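Local coordinates for anopheles Plasmodium-responsive Leucine-rich repeat protein 1 (Anopheles gambiae, PDB 3OJA), which probably serves in the mosquito's complement-like defence against Plasmodium, as a leucine-rich repeat protein that pairs with a partner chain through a helical domain, at residues 138-143 against 161-166; 29-34 against 58-63; 335-340 against 398-403. All blocks are in the same frame, centred on the assembly; numbering follows the deposited sequence.

In the fold
All three contacts join parts of the leucine-rich repeat solenoid or its end, and none touches another: the nearest atoms of contacts 1 and 2 are about 18 Å apart, and contact 3 lies on the opposite side of the chain's centre from both. Contacts 1 and 2 each join consecutive coils. Contact 2 does so chiefly by parallel backbone bonds and a row of aromatic and aliphatic side chains, with a glycan on its surface side; contact 1 has an apolar inner part, but bridging waters and an outer salt bridge span the rest. Contact 3 is the buried one, where a late solenoid loop meets the start of helix 399-415 through a valine and a tyrosine hydroxyl.

Contact 1 (138-143 against 161-166)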
# COMPACT_ATOMS: atom_id res chain seq x y z
N LEU B 138 -12.70 1.02 35.70
CA LEU B 138 -13.32 1.90 36.63
C LEU B 138 -14.43 1.10 37.28
O LEU B 138 -15.16 0.35 36.60
CB LEU B 138 -13.91 3.11 35.91
CG LEU B 138 -12.98 3.85 34.93
CD1 LEU B 138 -13.71 5.05 34.27
CD2 LEU B 138 -11.71 4.35 35.56
N PRO B 139 -14.59 1.27 38.61
CA PRO B 139 -15.72 0.74 39.38
C PRO B 139 -17.04 1.38 39.00
O PRO B 139 -17.12 2.60 38.87
CB PRO B 139 -15.36 1.12 40.80
CG PRO B 139 -13.91 1.52 40.77
CD PRO B 139 -13.69 2.08 39.45
N ARG B 140 -18.09 0.55 38.88
CA ARG B 140 -19.44 1.04 38.60
C ARG B 140 -19.74 2.14 39.59
O ARG B 140 -19.40 2.06 40.77
CB ARG B 140 -20.48 -0.08 38.65
CG ARG B 140 -21.91 0.31 38.17
CD ARG B 140 -22.62 -0.78 37.27
NE ARG B 140 -22.07 -0.88 35.89
CZ ARG B 140 -21.46 -1.96 35.34
NH1 ARG B 140 -21.30 -3.11 36.01
NH2 ARG B 140 -21.00 -1.89 34.09
N GLY B 141 -20.34 3.21 39.10
CA GLY B 141 -20.70 4.35 39.95
C GLY B 141 -19.57 5.29 40.33
O GLY B 141 -19.78 6.15 41.17
N ILE B 142 -18.39 5.18 39.71
CA ILE B 142 -17.23 6.00 40.09
C ILE B 142 -17.47 7.51 40.02
O ILE B 142 -16.81 8.26 40.75
CB ILE B 142 -15.97 5.64 39.22
CG1 ILE B 142 -14.71 6.33 39.74
CG2 ILE B 142 -16.17 6.02 37.79
CD1 ILE B 142 -14.39 6.06 41.15
N PHE B 143 -18.36 7.95 39.13
CA PHE B 143 -18.64 9.36 38.92
C PHE B 143 -20.10 9.68 39.09
O PHE B 143 -20.50 10.78 38.80
CB PHE B 143 -18.25 9.82 37.52
CG PHE B 143 -16.77 9.69 37.23
CD1 PHE B 143 -15.82 10.23 38.09
CD2 PHE B 143 -16.32 9.02 36.07
CE1 PHE B 143 -14.49 10.08 37.82
CE2 PHE B 143 -14.97 8.89 35.81
CZ PHE B 143 -14.07 9.42 36.69
N ARG B 161 -12.42 -0.79 28.90
CA ARG B 161 -13.77 -0.35 28.59
C ARG B 161 -14.16 0.86 29.47
O ARG B 161 -13.77 0.98 30.59
CB ARG B 161 -14.77 -1.50 28.83
CG ARG B 161 -14.80 -2.63 27.83
CD ARG B 161 -15.71 -3.78 28.31
NE ARG B 161 -17.11 -3.37 28.42
CZ ARG B 161 -17.93 -3.18 27.37
NH1 ARG B 161 -17.45 -3.33 26.12
NH2 ARG B 161 -19.21 -2.80 27.53
N ILE B 162 -14.93 1.78 28.91
CA ILE B 162 -15.61 2.77 29.69
C ILE B 162 -17.05 2.30 29.49
O ILE B 162 -17.57 2.46 28.39
CB ILE B 162 -15.42 4.19 29.07
CG1 ILE B 162 -13.97 4.62 29.05
CG2 ILE B 162 -16.14 5.22 29.81
CD1 ILE B 162 -13.27 4.51 30.34
N GLU B 163 -17.68 1.72 30.51
CA GLU B 163 -19.09 1.28 30.43
C GLU B 163 -20.02 2.48 30.20
O GLU B 163 -19.70 3.61 30.58
CB GLU B 163 -19.52 0.56 31.73
CG GLU B 163 -18.75 -0.69 32.12
CD GLU B 163 -18.67 -1.78 31.02
OE1 GLU B 163 -19.50 -1.79 30.05
OE2 GLU B 163 -17.74 -2.61 31.15
N ASP B 164 -21.19 2.23 29.62
CA ASP B 164 -22.07 3.33 29.25
C ASP B 164 -22.68 4.18 30.38
O ASP B 164 -23.22 5.23 30.09
CB ASP B 164 -23.19 2.83 28.32
CG ASP B 164 -22.65 2.29 27.00
OD1 ASP B 164 -21.52 2.68 26.62
OD2 ASP B 164 -23.35 1.46 26.36
N ASP B 165 -22.62 3.76 31.64
CA ASP B 165 -23.30 4.52 32.70
C ASP B 165 -22.32 5.47 33.32
O ASP B 165 -22.69 6.30 34.13
CB ASP B 165 -23.94 3.62 33.79
CG ASP B 165 -22.90 2.82 34.63
OD1 ASP B 165 -21.81 3.33 34.91
OD2 ASP B 165 -23.19 1.67 35.04
N THR B 166 -21.06 5.33 32.92
CA THR B 166 -19.96 5.98 33.57
C THR B 166 -20.22 7.46 33.70
O THR B 166 -19.98 8.02 34.77
CB THR B 166 -18.67 5.81 32.76
OG1 THR B 166 -18.16 4.47 32.95
CG2 THR B 166 -17.61 6.82 33.22
O HOH W 1 -13.83 0.35 33.22
O HOH W 2 -19.90 3.97 36.62
O HOH W 3 -19.48 6.51 36.80
O HOH W 4 -21.51 10.37 36.14
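L138 and I162 meet methyl to methyl at the inner side of two successive coil loops, CD1 of L138 lying 4.0 Å from CD1 of I162. A few residues on, T166 CG2 sits against the edge of the F143 ring, 3.8 Å from F143 CD2 and near the ring plane; the two side chains run side by side. I162, F143 and T166 are buried, with L138 partly exposed at their side; together they form the tight part, between loops that follow strands 127-129 and 151-153 of the leucine-rich repeat solenoid. The T166 hydroxyl donates to E163 O at 3.0 Å, doubling the backbone bond closing the type I turn E163-T166.

The outer side is polar. R140, bent at chi2 and chi3, brings NE to 2.9 Å from D165 OD2, in the guanidinium plane and on the syn lone pair of the oxygen, with an N-H...O angle of 144°. The arm of E163 leans toward R140, its CG 3.2 Å from R140 NH2, while R161 grips its carboxylate side-on, NE to OE2 and NH2 to OE1. Two waters bridge backbone to backbone, L138 N to R161 O and F143 N to T166 O; a third runs from G141 N to D165 OD1. Apolar contact thus joins the coils inside and charge pairing outside, while water, not a direct bond, links three N-H groups to the next loop.

Contact 2 (29-34 against 58-63); sequences FYDVHI and FKNSTM. With NAG (2-acetamido-2-deoxy-beta-D-glucopyranose), chain H.
S61 OG is gripped from both segments: it donates to K59 O at 2.6 Å, from above that carbonyl's plane, and accepts the N-H of V32 at 3.3 Å. The segments are neighbouring coils of a leucine-rich repeat solenoid, stacked in parallel register. K59 N donates to F29 O at 2.9 Å; T62 N to V32 O and I34 N to T62 O continue the pairing past S61, whose hydroxyl stands in where D31 and N60 both take positive phi.

The buried side is apolar. F29 and F58 point the same way, with CD2 of F29 over one face of the F58 ring and their planes at 40°; F29 CB also rests on that face in a CH-pi contact. F29 is further enclosed by the rings of F43 and F74. V32 CG2 follows against F58 CD1 at 4.1 Å, then I34 CD1 reaches M63 CG. On the outer side K59 runs alongside Y30, its CB over the ring centre and its CD at the rim. The H33 ring turns its edge to T62, and ND1 makes only a weak bond to OG1. N60 ND2 bonds weakly to D31 OD1. The same N60 ND2 carries the glycan, joined covalently to NAG C1 at 1.5 Å.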
# COMPACT_ATOMS: atom_id res chain seq x y z
N PHE B 29 3.47 20.82 51.88
CA PHE B 29 4.08 19.90 52.82
C PHE B 29 5.47 19.52 52.35
O PHE B 29 5.63 19.23 51.18
CB PHE B 29 3.25 18.66 52.91
CG PHE B 29 1.91 18.87 53.56
CD1 PHE B 29 1.81 19.04 54.93
CD2 PHE B 29 0.75 18.85 52.80
CE1 PHE B 29 0.59 19.21 55.52
CE2 PHE B 29 -0.49 19.01 53.39
CZ PHE B 29 -0.57 19.18 54.75
N TYR B 30 6.49 19.51 53.23
CA TYR B 30 7.83 19.13 52.76
C TYR B 30 8.28 17.77 53.30
O TYR B 30 7.73 17.25 54.24
CB TYR B 30 8.87 20.18 53.12
CG TYR B 30 8.97 21.37 52.18
CD1 TYR B 30 10.10 21.54 51.40
CD2 TYR B 30 7.97 22.35 52.13
CE1 TYR B 30 10.23 22.65 50.53
CE2 TYR B 30 8.08 23.47 51.27
CZ TYR B 30 9.23 23.61 50.46
OH TYR B 30 9.39 24.69 49.59
N ASP B 31 9.28 17.19 52.66
CA ASP B 31 9.90 15.92 53.09
C ASP B 31 9.00 14.88 53.80
O ASP B 31 9.43 14.18 54.72
CB ASP B 31 11.16 16.24 53.90
CG ASP B 31 11.87 17.53 53.41
OD1 ASP B 31 12.13 17.65 52.19
OD2 ASP B 31 12.18 18.42 54.24
N VAL B 32 7.77 14.72 53.32
CA VAL B 32 6.85 13.64 53.77
C VAL B 32 7.13 12.31 53.07
O VAL B 32 7.17 12.27 51.83
CB VAL B 32 5.43 14.00 53.45
CG1 VAL B 32 4.50 12.97 54.02
CG2 VAL B 32 5.14 15.34 53.99
N HIS B 33 7.29 11.22 53.83
CA HIS B 33 7.52 9.91 53.22
C HIS B 33 6.75 8.83 53.91
O HIS B 33 7.07 8.46 55.01
CB HIS B 33 9.01 9.58 53.23
CG HIS B 33 9.83 10.56 52.46
ND1 HIS B 33 10.01 10.47 51.09
CD2 HIS B 33 10.50 11.67 52.86
CE1 HIS B 33 10.76 11.49 50.69
NE2 HIS B 33 11.06 12.24 51.73
N ILE B 34 5.71 8.32 53.26
CA ILE B 34 4.89 7.23 53.75
C ILE B 34 5.15 5.99 52.86
O ILE B 34 5.42 6.11 51.66
CB ILE B 34 3.42 7.65 53.69
CG1 ILE B 34 3.15 8.75 54.67
CG2 ILE B 34 2.46 6.53 54.02
CD1 ILE B 34 1.82 9.35 54.50
N PHE B 58 2.74 18.94 47.63
CA PHE B 58 3.84 18.39 48.41
C PHE B 58 5.12 18.62 47.66
O PHE B 58 5.08 18.79 46.45
CB PHE B 58 3.71 16.93 48.62
CG PHE B 58 2.57 16.53 49.47
CD1 PHE B 58 2.78 15.77 50.61
CD2 PHE B 58 1.27 16.85 49.12
CE1 PHE B 58 1.73 15.36 51.39
CE2 PHE B 58 0.20 16.44 49.91
CZ PHE B 58 0.44 15.69 51.05
N LYS B 59 6.23 18.66 48.39
CA LYS B 59 7.54 18.83 47.78
C LYS B 59 8.46 17.78 48.40
O LYS B 59 8.26 17.42 49.54
CB LYS B 59 8.05 20.26 48.02
CG LYS B 59 9.36 20.57 47.32
CD LYS B 59 9.76 22.08 47.37
CE LYS B 59 11.21 22.34 46.81
NZ LYS B 59 11.56 21.74 45.44
N ASN B 60 9.43 17.28 47.66
CA ASN B 60 10.33 16.22 48.15
C ASN B 60 9.65 15.11 48.98
O ASN B 60 10.16 14.68 50.02
CB ASN B 60 11.49 16.82 48.93
CG ASN B 60 12.71 15.94 48.90
OD1 ASN B 60 12.76 15.00 48.11
ND2 ASN B 60 13.69 16.19 49.80
N SER B 61 8.51 14.62 48.49
CA SER B 61 7.70 13.66 49.20
C SER B 61 7.33 12.48 48.34
O SER B 61 7.26 12.58 47.11
CB SER B 61 6.43 14.34 49.61
OG SER B 61 6.69 15.53 50.31
N THR B 62 7.05 11.36 49.00
CA THR B 62 6.67 10.15 48.32
C THR B 62 5.76 9.42 49.24
O THR B 62 6.13 9.03 50.31
CB THR B 62 7.85 9.21 47.99
OG1 THR B 62 8.14 8.41 49.15
CG2 THR B 62 9.07 9.96 47.56
N MET B 63 4.55 9.22 48.78
CA MET B 63 3.50 8.59 49.57
C MET B 63 2.97 7.34 48.87
O MET B 63 2.05 7.44 48.02
CB MET B 63 2.38 9.60 49.71
CG MET B 63 2.66 10.65 50.72
SD MET B 63 1.20 11.66 50.99
CE MET B 63 1.47 13.00 49.80
C1 NAG H . 14.57 15.03 49.90
C2 NAG H . 15.86 15.69 49.46
C3 NAG H . 16.95 14.63 49.26
C4 NAG H . 17.25 14.26 50.73
C5 NAG H . 16.00 13.54 51.26
C6 NAG H . 16.25 13.06 52.72
C7 NAG H . 15.81 17.94 48.61
C8 NAG H . 16.06 18.77 47.34
N2 NAG H . 15.63 16.61 48.36
O3 NAG H . 18.02 15.17 48.49
O4 NAG H . 18.46 13.56 51.03
O5 NAG H . 14.80 14.37 51.15
O6 NAG H . 16.63 14.13 53.62
O7 NAG H . 15.80 18.42 49.81

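Contact 3 (335-340 against 398-403); sequences SIVTLK and KPYLDR
Segment 335-340, an irregular loop, passes the first turn of helix 399-415 with the CA atoms of V337 and P399 7.1 Å apart, K398 standing at the N-cap position. V337 carries the contact. With CG1 anti to its backbone N (chi1 180°), that methyl faces P399 CB at 3.5 Å and lies over one face of the Y400 ring, toward the rim, in a CH-pi contact; it also sits over the centre of the R403 guanidinium face. The other methyl, CG2, meets R403 CG at 3.7 Å. V337 CB lies 3.4 Å from Y400 CE1, the two side chains running antiparallel past each other, and the Y400 hydroxyl reaches beyond to T338.

This is the junction between the end of the leucine-rich repeat solenoid and a helix consistent with a link to the family's dimerization domain. Another protein chain of the assembly packs against Y400 and R403. Y400 OH donates to T338 OG1 at 2.7 Å, and OG1 has a second partner in E317, so it is tied both to the helix and to E317. The R403 guanidinium has two acidic partners: NE forms a salt bridge with D356, and NH1 one with D402 OD2 at 2.9 Å.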
# COMPACT_ATOMS: atom_id res chain seq x y z
N SER B 335 1.14 8.23 -9.19
CA SER B 335 1.52 8.01 -10.57
C SER B 335 0.80 9.01 -11.45
O SER B 335 0.17 8.64 -12.43
CB SER B 335 1.09 6.63 -11.04
OG SER B 335 1.51 5.73 -10.09
N ILE B 336 0.82 10.27 -11.11
CA ILE B 336 0.02 11.16 -11.90
C ILE B 336 0.72 11.42 -13.25
O ILE B 336 1.94 11.64 -13.36
CB ILE B 336 -0.34 12.37 -11.08
CG1 ILE B 336 -1.21 11.88 -9.91
CG2 ILE B 336 -1.10 13.36 -11.91
CD1 ILE B 336 -1.37 12.91 -8.77
N VAL B 337 -0.05 11.30 -14.30
CA VAL B 337 0.49 11.52 -15.62
C VAL B 337 0.35 12.96 -16.12
O VAL B 337 1.29 13.42 -16.72
CB VAL B 337 -0.13 10.54 -16.62
CG1 VAL B 337 0.43 10.77 -18.03
CG2 VAL B 337 0.06 9.11 -16.07
N THR B 338 -0.77 13.64 -15.91
CA THR B 338 -0.91 15.01 -16.37
C THR B 338 -1.56 15.87 -15.32
O THR B 338 -2.34 15.37 -14.54
CB THR B 338 -1.77 15.14 -17.63
OG1 THR B 338 -3.11 14.73 -17.37
CG2 THR B 338 -1.16 14.34 -18.80
N LEU B 339 -1.28 17.17 -15.31
CA LEU B 339 -1.97 18.05 -14.37
C LEU B 339 -2.19 19.41 -15.03
O LEU B 339 -1.37 19.84 -15.82
CB LEU B 339 -1.17 18.16 -13.09
CG LEU B 339 -1.57 19.27 -12.13
CD1 LEU B 339 -2.87 18.94 -11.47
CD2 LEU B 339 -0.48 19.45 -11.13
N LYS B 340 -3.29 20.09 -14.73
CA LYS B 340 -3.69 21.27 -15.54
C LYS B 340 -4.18 22.40 -14.62
O LYS B 340 -5.11 22.15 -13.81
CB LYS B 340 -4.79 20.86 -16.54
CG LYS B 340 -4.84 21.71 -17.81
CD LYS B 340 -6.00 21.27 -18.77
CE LYS B 340 -6.83 22.50 -19.43
NZ LYS B 340 -6.28 23.12 -20.72
N LYS B 398 0.65 10.08 -26.70
CA LYS B 398 -0.54 9.60 -26.03
C LYS B 398 -0.14 9.00 -24.69
O LYS B 398 -0.08 7.77 -24.55
CB LYS B 398 -1.24 8.56 -26.89
CG LYS B 398 -1.30 8.92 -28.35
CD LYS B 398 -2.23 7.97 -29.11
CE LYS B 398 -3.08 8.74 -30.15
NZ LYS B 398 -2.21 9.47 -31.15
N PRO B 399 0.07 9.87 -23.68
CA PRO B 399 0.71 9.44 -22.43
C PRO B 399 -0.15 8.34 -21.76
O PRO B 399 0.42 7.32 -21.39
CB PRO B 399 0.76 10.72 -21.56
CG PRO B 399 0.05 11.75 -22.33
CD PRO B 399 -0.62 11.15 -23.52
N TYR B 400 -1.45 8.54 -21.61
CA TYR B 400 -2.26 7.52 -20.98
C TYR B 400 -2.20 6.18 -21.72
O TYR B 400 -2.15 5.13 -21.05
CB TYR B 400 -3.70 7.97 -20.68
CG TYR B 400 -3.71 9.05 -19.66
CD1 TYR B 400 -3.42 8.77 -18.32
CD2 TYR B 400 -3.94 10.37 -20.03
CE1 TYR B 400 -3.39 9.76 -17.37
CE2 TYR B 400 -3.89 11.39 -19.11
CZ TYR B 400 -3.62 11.08 -17.77
OH TYR B 400 -3.56 12.10 -16.87
N LEU B 401 -2.13 6.17 -23.06
CA LEU B 401 -2.06 4.89 -23.75
C LEU B 401 -0.73 4.25 -23.41
O LEU B 401 -0.59 3.05 -23.17
CB LEU B 401 -2.22 5.05 -25.25
CG LEU B 401 -1.95 3.78 -26.07
CD1 LEU B 401 -2.95 2.74 -25.72
CD2 LEU B 401 -1.94 4.08 -27.51
N ASP B 402 0.27 5.09 -23.38
CA ASP B 402 1.59 4.66 -23.09
C ASP B 402 1.72 4.01 -21.72
O ASP B 402 2.53 3.08 -21.57
CB ASP B 402 2.45 5.89 -23.06
CG ASP B 402 3.86 5.56 -22.81
OD1 ASP B 402 4.43 5.08 -23.81
OD2 ASP B 402 4.37 5.76 -21.66
N ARG B 403 1.02 4.57 -20.71
CA ARG B 403 1.17 4.12 -19.36
C ARG B 403 0.41 2.83 -19.29
O ARG B 403 0.80 1.93 -18.56
CB ARG B 403 0.62 5.12 -18.32
CG ARG B 403 1.31 6.46 -18.27
CD ARG B 403 2.78 6.32 -18.24
NE ARG B 403 3.47 7.59 -18.13
CZ ARG B 403 3.75 8.41 -19.16
NH1 ARG B 403 3.39 8.17 -20.41
NH2 ARG B 403 4.40 9.53 -18.92